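Local coordinates for extracellular protein containing a SCP domain (Bacillus anthracis, PDB 4IFA), which is of unknown function but is an extracellular protein that joins a CAP-associated N-terminal region to a cysteine-rich secretory (SCP/CAP) domain, at residues A104-E109 with V180-D185; G271-R276 with A287-A292. All coordinates share one frame; numbering follows the deposited sequence.

Contact 1: A104-E109 with V180-D185; sequences AYVAGE and VRYMDD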
# COMPACT_ATOMS: atom_id res chain seq x y z
N ALA A 104 9.68 -3.47 -3.88
CA ALA A 104 9.62 -3.16 -2.45
C ALA A 104 8.72 -1.96 -2.27
O ALA A 104 8.63 -1.12 -3.15
CB ALA A 104 11.02 -2.86 -1.84
N TYR A 105 8.07 -1.90 -1.11
CA TYR A 105 7.30 -0.73 -0.73
C TYR A 105 7.81 -0.25 0.62
O TYR A 105 7.81 -0.98 1.62
CB TYR A 105 5.80 -1.04 -0.64
CG TYR A 105 5.00 0.17 -0.23
CD1 TYR A 105 4.91 1.25 -1.07
CD2 TYR A 105 4.37 0.25 1.02
CE1 TYR A 105 4.20 2.39 -0.72
CE2 TYR A 105 3.67 1.43 1.37
CZ TYR A 105 3.60 2.46 0.50
OH TYR A 105 2.87 3.63 0.80
N VAL A 106 8.21 1.03 0.65
CA VAL A 106 8.70 1.73 1.83
C VAL A 106 7.66 2.66 2.39
O VAL A 106 7.13 3.50 1.65
CB VAL A 106 9.97 2.57 1.45
CG1 VAL A 106 10.42 3.40 2.66
CG2 VAL A 106 11.08 1.66 0.95
N ALA A 107 7.34 2.50 3.68
CA ALA A 107 6.43 3.43 4.38
C ALA A 107 7.03 4.03 5.64
O ALA A 107 6.55 5.05 6.12
CB ALA A 107 5.13 2.67 4.76
N GLY A 108 8.06 3.45 6.22
CA GLY A 108 8.63 3.97 7.45
C GLY A 108 9.29 5.31 7.26
O GLY A 108 10.10 5.49 6.33
N GLU A 109 8.98 6.24 8.16
CA GLU A 109 9.47 7.59 8.07
C GLU A 109 10.98 7.71 8.07
O GLU A 109 11.53 8.64 7.46
CB GLU A 109 8.89 8.45 9.21
CG GLU A 109 9.27 9.93 9.10
CD GLU A 109 8.47 10.87 10.02
OE1 GLU A 109 9.07 11.83 10.55
OE2 GLU A 109 7.23 10.69 10.17
N VAL A 180 7.23 4.86 -1.07
CA VAL A 180 7.95 4.66 -2.33
C VAL A 180 7.80 3.18 -2.68
O VAL A 180 8.14 2.31 -1.87
CB VAL A 180 9.45 5.00 -2.21
CG1 VAL A 180 10.18 4.70 -3.51
CG2 VAL A 180 9.64 6.49 -1.82
N ARG A 181 7.30 2.91 -3.89
CA ARG A 181 7.22 1.55 -4.41
C ARG A 181 8.23 1.37 -5.52
O ARG A 181 8.04 1.87 -6.60
CB ARG A 181 5.79 1.20 -4.90
CG ARG A 181 5.63 -0.26 -5.26
CD ARG A 181 4.46 -0.47 -6.19
NE ARG A 181 3.14 -0.12 -5.67
CZ ARG A 181 2.27 -0.95 -5.08
NH1 ARG A 181 2.57 -2.19 -4.82
NH2 ARG A 181 1.07 -0.49 -4.72
N TYR A 182 9.29 0.60 -5.26
CA TYR A 182 10.27 0.29 -6.26
C TYR A 182 9.80 -0.94 -7.02
O TYR A 182 9.26 -1.86 -6.40
CB TYR A 182 11.61 -0.07 -5.62
CG TYR A 182 12.22 1.09 -4.83
CD1 TYR A 182 12.68 2.21 -5.48
CD2 TYR A 182 12.39 1.02 -3.45
CE1 TYR A 182 13.25 3.28 -4.78
CE2 TYR A 182 12.98 2.04 -2.76
CZ TYR A 182 13.43 3.16 -3.41
OH TYR A 182 14.01 4.19 -2.68
N MSE A 183 9.96 -0.92 -8.34
CA MSE A 183 9.57 -2.05 -9.18
C MSE A 183 10.52 -2.26 -10.32
O MSE A 183 10.96 -1.29 -10.93
CB MSE A 183 8.21 -1.76 -9.81
CG MSE A 183 7.06 -1.63 -8.83
SE MSE A 183 5.34 -1.14 -9.75
CE MSE A 183 5.73 0.73 -9.91
N ASP A 184 10.84 -3.52 -10.63
CA ASP A 184 11.57 -3.83 -11.86
C ASP A 184 10.56 -3.72 -13.04
O ASP A 184 9.35 -3.50 -12.83
CB ASP A 184 12.32 -5.19 -11.77
CG ASP A 184 11.41 -6.40 -11.63
OD1 ASP A 184 10.16 -6.29 -11.65
OD2 ASP A 184 11.97 -7.51 -11.48
N ASP A 185 11.05 -3.84 -14.28
CA ASP A 185 10.17 -3.69 -15.45
C ASP A 185 8.98 -4.66 -15.42
O ASP A 185 7.83 -4.28 -15.67
CB ASP A 185 10.94 -3.98 -16.74
CG ASP A 185 12.00 -2.92 -17.10
OD1 ASP A 185 12.13 -1.87 -16.45
OD2 ASP A 185 12.71 -3.17 -18.10

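Contact 2: G271-R276 with A287-A292; sequences GTLGDR and AGENIA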
# COMPACT_ATOMS: atom_id res chain seq x y z
N GLY A 271 -28.35 -4.59 4.05
CA GLY A 271 -28.48 -3.34 4.78
C GLY A 271 -27.29 -2.41 4.91
O GLY A 271 -26.37 -2.44 4.09
N THR A 272 -27.33 -1.57 5.94
CA THR A 272 -26.36 -0.56 6.23
C THR A 272 -25.17 -1.13 6.97
O THR A 272 -25.15 -2.31 7.38
CB THR A 272 -26.99 0.50 7.19
OG1 THR A 272 -27.37 -0.15 8.41
CG2 THR A 272 -28.27 1.15 6.55
N LEU A 273 -24.14 -0.31 7.09
CA LEU A 273 -22.96 -0.69 7.91
C LEU A 273 -23.42 -1.18 9.32
O LEU A 273 -23.01 -2.22 9.81
CB LEU A 273 -21.99 0.48 8.02
CG LEU A 273 -20.81 0.23 8.96
CD1 LEU A 273 -19.91 -0.89 8.48
CD2 LEU A 273 -20.07 1.58 9.11
N GLY A 274 -24.29 -0.41 9.95
CA GLY A 274 -24.81 -0.78 11.26
C GLY A 274 -25.48 -2.15 11.27
O GLY A 274 -25.26 -2.97 12.18
N ASP A 275 -26.32 -2.42 10.27
CA ASP A 275 -26.97 -3.73 10.17
C ASP A 275 -25.93 -4.85 10.07
O ASP A 275 -26.06 -5.89 10.70
CB ASP A 275 -27.87 -3.80 8.93
CG ASP A 275 -29.08 -2.87 8.99
OD1 ASP A 275 -29.54 -2.51 10.11
OD2 ASP A 275 -29.64 -2.54 7.92
N ARG A 276 -24.90 -4.64 9.24
CA ARG A 276 -23.89 -5.66 9.06
C ARG A 276 -23.09 -5.96 10.34
O ARG A 276 -22.76 -7.13 10.65
CB ARG A 276 -22.95 -5.25 7.92
CG ARG A 276 -23.63 -5.15 6.56
CD ARG A 276 -22.60 -4.99 5.46
NE ARG A 276 -21.86 -3.73 5.41
CZ ARG A 276 -22.29 -2.62 4.81
NH1 ARG A 276 -23.53 -2.56 4.29
NH2 ARG A 276 -21.51 -1.56 4.73
N ALA A 287 -19.14 3.85 14.31
CA ALA A 287 -18.57 3.09 13.21
C ALA A 287 -18.42 3.96 11.97
O ALA A 287 -19.13 4.96 11.79
CB ALA A 287 -19.42 1.89 12.86
N GLY A 288 -17.47 3.57 11.14
CA GLY A 288 -17.24 4.22 9.84
C GLY A 288 -16.71 3.21 8.85
O GLY A 288 -16.20 2.17 9.23
N GLU A 289 -16.84 3.52 7.56
CA GLU A 289 -16.41 2.60 6.51
C GLU A 289 -15.75 3.30 5.34
O GLU A 289 -16.25 4.31 4.88
CB GLU A 289 -17.61 1.84 5.97
CG GLU A 289 -17.37 0.96 4.74
CD GLU A 289 -18.58 0.11 4.44
OE1 GLU A 289 -19.52 0.61 3.76
OE2 GLU A 289 -18.60 -1.03 4.93
N ASN A 290 -14.66 2.70 4.85
CA ASN A 290 -14.08 3.08 3.57
C ASN A 290 -14.14 1.85 2.66
O ASN A 290 -13.75 0.77 3.07
CB ASN A 290 -12.61 3.53 3.67
CG ASN A 290 -12.45 4.87 4.32
OD1 ASN A 290 -13.36 5.69 4.31
ND2 ASN A 290 -11.23 5.14 4.83
N ILE A 291 -14.56 2.05 1.42
CA ILE A 291 -14.61 1.01 0.40
C ILE A 291 -13.81 1.43 -0.83
O ILE A 291 -13.67 2.62 -1.14
CB ILE A 291 -16.08 0.59 0.01
CG1 ILE A 291 -16.93 1.81 -0.29
CG2 ILE A 291 -16.69 -0.27 1.12
CD1 ILE A 291 -18.36 1.44 -0.82
N ALA A 292 -13.22 0.43 -1.49
CA ALA A 292 -12.46 0.62 -2.72
C ALA A 292 -12.57 -0.60 -3.59
O ALA A 292 -12.73 -1.72 -3.10
CB ALA A 292 -10.97 0.83 -2.39
O HOH W 1 -19.07 -3.67 6.07

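Contact 1: A104-E109 with V180-D185
Ala104 O takes the N-H of Tyr182 at 2.8 Å, and Arg181 CA reaches the same oxygen with a CA-H...O contact. Ala104 N returns a bond to Tyr182 O, which also receives Thr103 OG1. The next hydrogen-bonded pair repeats the exchange: Val106 N meets Val180 O at 2.8 Å, almost straight (174°), and Val180 N meets Val106 O at 3.0 Å. Between them Tyr105 and Arg181 form a non-hydrogen-bonded pair, as expected where the antiparallel central strands 100-106 and 176-183 of a seven-stranded sheet adjoin.

Ala104, Val106, Val180 and Tyr182 share one face, in contact mainly through apolar atoms. With CG beside its backbone N (chi1 -63°), the Tyr182 ring lies back over its own strand, Val180 CG1 against one of its faces, while CE2 reaches across to Val106 CG2 at 4.2 Å. Helix 51-54 packs on this side through Val51.

On the other face Arg181 CB abuts the Tyr105 ring at its edge, 3.9 Å from CD1. The arginine chain bends at chi3, and its guanidinium forms a salt bridge from NH1 to Asp297 OD2 and a hydrogen bond between NH2 and Tyr169 OH. Here, with Val299 of helix 298-306 touching both Tyr105 and Arg181, the N-terminal sheet packs on the CAP part; the salt bridge spans the two, Asp297 probably balancing the buried cation.

Contact 2: G271-R276 with A287-A292
A helix N-terminus beside an edge strand of the cysteine-rich secretory protein region brings Leu273 and Arg276 against Ala287, Gly288 and Glu289. Leu273 uses its two methyl branches separately. CD2 lies 3.7 Å from Gly288 C and 3.8 Å from Ala287 CB, whereas CD1 approaches Glu289 OE2; the leucine and glutamate side chains run past each other in opposite directions. With CG anti to the backbone N (chi1 174°), the Leu273 branches are carried out from the helix to the strand.

Arg276 supplies the polar half. Its NH2 gives Glu289 OE2 a hydrogen bond of 3.0 Å within a salt bridge, reaching the syn side of the carboxylate at an N-H...O angle of 147°. The two side chains cross at about a right angle, yet their guanidinium and carboxylate planes are only 5° apart. One water accepts from Arg276 NE and donates to Glu289 OE2, both at 2.9 Å, adding a second link beside the direct one.

Glu289 with His265 and His253 is consistent with the His/Glu cluster that lines the central cavity of CAP domains, Arg276 being a second-shell partner. The helix 273-279 that presents the arginine begins with a capping box: Asp275 N donates to Thr272 OG1 at 3.1 Å, and Thr272 N to Asp275 OD2. Strand 286-293 borders a four-stranded mixed sheet, and its neighbour 331-338 also touches Leu273 through Asn335.

His265 ties into both members of the ion pair, its ND1 bonding Glu289 OE1 and its backbone O bonding Arg276 NH1. The glutamate is therefore held at both oxygens. His253 of helix 244-260 packs against the Arg276 and Glu289 side chains.

In the fold
Both contacts are buried, but contact 1 lies deeper, its centre about 9 Å from that of the chain, against about 22 Å for the centre of contact 2. Contact 1 joins two inner strands of a seven-stranded sheet, chiefly by backbone bonds; contact 2 sets a helix start against an edge strand through side chains and a water. Contact 1 belongs to the CAP-associated N-terminal region and contact 2 to the cysteine-rich secretory protein region, their centres about 31 Å apart. Helix 298-306 touches both: Tyr105 and Arg181 in contact 1, and Asn290 and Ala292 on the strand of contact 2. Each includes a salt-bridged arginine, but only contact 2 supplies the acid from its own segments.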